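Local structure of AT5g51070/K3K7_27 (Arabidopsis thaliana, 5GKM) at residues 41-46 / 50-55. The protein is the N-terminal domain of ClpD, a Clp-family chaperone that probably binds and hydrolyses ATP through AAA modules lying elsewhere in the full-length protein. Numbering follows the deposited sequence.
Sequences GLIAED and QGFLGS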
ATOM      1  N   GLY A  41       4.933  -1.030  -1.506  1.00 10.97           N
ATOM      2  CA  GLY A  41       5.575  -0.818  -0.245  1.00 10.77           C
ATOM      3  C   GLY A  41       5.200  -1.822   0.828  1.00 10.75           C
ATOM      4  O   GLY A  41       5.992  -2.234   1.583  1.00 11.02           O
ATOM      5  N   LEU A  42       3.925  -2.163   0.855  1.00 11.16           N
ATOM      6  CA  LEU A  42       3.464  -3.173   1.783  1.00 11.89           C
ATOM      7  C   LEU A  42       4.034  -4.532   1.505  1.00 11.56           C
ATOM      8  O   LEU A  42       4.377  -5.220   2.388  1.00 13.07           O
ATOM      9  CB  LEU A  42       1.934  -3.276   1.771  1.00 12.03           C
ATOM     10  CG  LEU A  42       1.175  -2.061   2.329  1.00 12.07           C
ATOM     11  CD1 LEU A  42      -0.274  -2.132   1.897  1.00 14.40           C
ATOM     12  CD2 LEU A  42       1.265  -1.900   3.826  1.00 13.12           C
ATOM     13  N   ILE A  43       4.091  -4.879   0.244  1.00 12.16           N
ATOM     14  CA  ILE A  43       4.721  -6.130  -0.163  1.00 13.29           C
ATOM     15  C   ILE A  43       6.208  -6.159   0.178  1.00 13.12           C
ATOM     16  O   ILE A  43       6.679  -7.107   0.707  1.00 14.89           O
ATOM     17  CB  ILE A  43       4.495  -6.443  -1.666  1.00 12.34           C
ATOM     18  CG1 ILE A  43       3.001  -6.669  -1.927  1.00 13.12           C
ATOM     19  CG2 ILE A  43       5.286  -7.656  -2.111  1.00 14.54           C
ATOM     20  CD1 ILE A  43       2.615  -6.634  -3.359  1.00 13.72           C
ATOM     21  N   ALA A  44       6.873  -5.059  -0.085  1.00 12.69           N
ATOM     22  CA  ALA A  44       8.277  -5.002   0.223  1.00 13.86           C
ATOM     23  C   ALA A  44       8.570  -5.133   1.726  1.00 13.84           C
ATOM     24  O   ALA A  44       9.580  -5.621   2.127  1.00 16.19           O
ATOM     25  CB  ALA A  44       8.895  -3.738  -0.333  1.00 13.82           C
ATOM     26  N   GLU A  45       7.723  -4.553   2.535  1.00 13.60           N
ATOM     27  CA  GLU A  45       7.914  -4.564   3.958  1.00 13.58           C
ATOM     28  C   GLU A  45       7.662  -5.923   4.628  1.00 14.76           C
ATOM     29  O   GLU A  45       8.295  -6.248   5.589  1.00 15.53           O
ATOM     30  CB  GLU A  45       7.114  -3.433   4.605  1.00 13.20           C
ATOM     31  CG  GLU A  45       7.370  -3.187   6.079  1.00 14.47           C
ATOM     32  CD  GLU A  45       6.723  -4.214   6.975  1.00 16.06           C
ATOM     33  OE1 GLU A  45       5.700  -4.762   6.615  1.00 15.62           O
ATOM     34  OE2 GLU A  45       7.268  -4.389   8.038  1.00 18.79           O
ATOM     35  N   ASP A  46       6.689  -6.658   4.113  1.00 13.17           N
ATOM     36  CA  ASP A  46       6.216  -7.826   4.843  1.00 14.59           C
ATOM     37  C   ASP A  46       7.300  -8.924   4.838  1.00 16.98           C
ATOM     38  O   ASP A  46       7.732  -9.301   3.837  1.00 20.38           O
ATOM     39  CB  ASP A  46       4.900  -8.269   4.199  1.00 14.47           C
ATOM     40  CG  ASP A  46       4.180  -9.363   4.950  1.00 15.93           C
ATOM     41  OD1 ASP A  46       4.708  -9.910   5.877  1.00 16.60           O
ATOM     42  OD2 ASP A  46       3.074  -9.579   4.598  1.00 18.27           O
ATOM     43  N   GLN A  50       5.928 -16.756   3.943  1.00 26.25           N
ATOM     44  CA  GLN A  50       4.941 -17.249   2.989  1.00 27.49           C
ATOM     45  C   GLN A  50       4.458 -16.159   1.999  1.00 26.97           C
ATOM     46  O   GLN A  50       3.533 -16.334   1.303  1.00 26.19           O
ATOM     47  CB  GLN A  50       3.757 -17.863   3.724  1.00 32.20           C
ATOM     48  CG  GLN A  50       4.157 -18.959   4.688  1.00 38.17           C
ATOM     49  CD  GLN A  50       4.921 -20.038   3.967  1.00 45.47           C
ATOM     50  OE1 GLN A  50       4.625 -20.319   2.831  1.00 54.56           O
ATOM     51  NE2 GLN A  50       5.936 -20.611   4.604  1.00 52.49           N
ATOM     52  N   GLY A  51       5.179 -15.048   1.982  1.00 22.43           N
ATOM     53  CA  GLY A  51       4.882 -13.962   1.074  1.00 21.67           C
ATOM     54  C   GLY A  51       3.878 -13.000   1.668  1.00 19.72           C
ATOM     55  O   GLY A  51       3.511 -13.151   2.772  1.00 21.25           O
ATOM     56  N   PHE A  52       3.489 -11.996   0.889  1.00 19.76           N
ATOM     57  CA  PHE A  52       2.667 -10.909   1.389  1.00 18.34           C
ATOM     58  C   PHE A  52       1.315 -11.481   1.851  1.00 18.47           C
ATOM     59  O   PHE A  52       0.647 -12.088   1.116  1.00 18.72           O
ATOM     60  CB  PHE A  52       2.445  -9.926   0.218  1.00 18.10           C
ATOM     61  CG  PHE A  52       1.457  -8.804   0.482  1.00 16.22           C
ATOM     62  CD1 PHE A  52       1.663  -7.910   1.471  1.00 15.51           C
ATOM     63  CD2 PHE A  52       0.355  -8.658  -0.322  1.00 17.78           C
ATOM     64  CE1 PHE A  52       0.798  -6.871   1.682  1.00 16.36           C
ATOM     65  CE2 PHE A  52      -0.519  -7.625  -0.121  1.00 17.44           C
ATOM     66  CZ  PHE A  52      -0.301  -6.749   0.899  1.00 17.07           C
ATOM     67  N   LEU A  53       1.050 -11.270   3.112  1.00 17.86           N
ATOM     68  CA  LEU A  53      -0.168 -11.729   3.770  1.00 19.38           C
ATOM     69  C   LEU A  53      -0.349 -13.250   3.570  1.00 22.41           C
ATOM     70  O   LEU A  53      -1.435 -13.752   3.546  1.00 22.85           O
ATOM     71  CB  LEU A  53      -1.374 -10.912   3.316  1.00 18.77           C
ATOM     72  CG  LEU A  53      -1.405  -9.492   3.845  1.00 17.88           C
ATOM     73  CD1 LEU A  53      -2.482  -8.707   3.155  1.00 17.62           C
ATOM     74  CD2 LEU A  53      -1.611  -9.461   5.336  1.00 18.74           C
ATOM     75  N   GLY A  54       0.766 -13.930   3.417  1.00 23.32           N
ATOM     76  CA  GLY A  54       0.802 -15.369   3.308  1.00 24.67           C
ATOM     77  C   GLY A  54       0.403 -15.872   1.962  1.00 24.85           C
ATOM     78  O   GLY A  54       0.172 -17.048   1.798  1.00 28.97           O
ATOM     79  N   SER A  55       0.304 -14.979   1.007  1.00 25.67           N
ATOM     80  CA  SER A  55      -0.194 -15.276  -0.308  1.00 24.49           C
ATOM     81  C   SER A  55       0.766 -15.814  -1.358  1.00 27.66           C
ATOM     82  O   SER A  55       0.352 -16.097  -2.459  1.00 27.45           O
ATOM     83  CB  SER A  55      -0.770 -14.009  -0.901  1.00 26.03           C
ATOM     84  OG  SER A  55       0.259 -13.159  -1.300  1.00 24.41           O
TER
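Phe52 folds back from the loop after helix 35-45 onto the last turn of that helix, a buried helix-to-loop contact within the all-helical Clp N-terminal (Clp R) domain. Apolar packing centres on its ring. Ile43 lays CG1 over one face, 3.7 Å from the ring centroid and 18° off the normal, a CH-pi contact in which the two side chains cross at about a right angle. On the opposite face, Leu53 CD1 sits 3.7 Å above the ring plane, offset toward the rim, so that the ring lies between Ile43 of the helix and its own neighbour Leu53. Leu42 adds its CB, 3.8 Å from Phe52 CE1, while the Leu42 side chain also touches Pro120, Ile123 and Leu127 of helix 120-130; Phe52 reaches Phe128 of the same helix. The polar part belongs to Asp46, the first residue to leave the helical conformation. Its carboxylate extends to the loop backbone because CG stands anti to the backbone N (chi1 -172°), which places OD2 3.5 Å from Phe52 CA. Asp46 OD1 accepts from Asp48 N, and OD2 forms a salt bridge with Arg156 of helix 146-158; both would probably favour the charged carboxylate. Within the loop, Phe52 O accepts from two donors, Ser55 N and Ser55 OG, the hydroxyl lying 2.7 Å from that oxygen and in the carbonyl plane. Across the contact, the one hydrogen bond runs from Leu53 N to Asp46 OD2, 3.0 Å long and almost straight at 173°, meeting the oxygen nearly in line with its bond to CG.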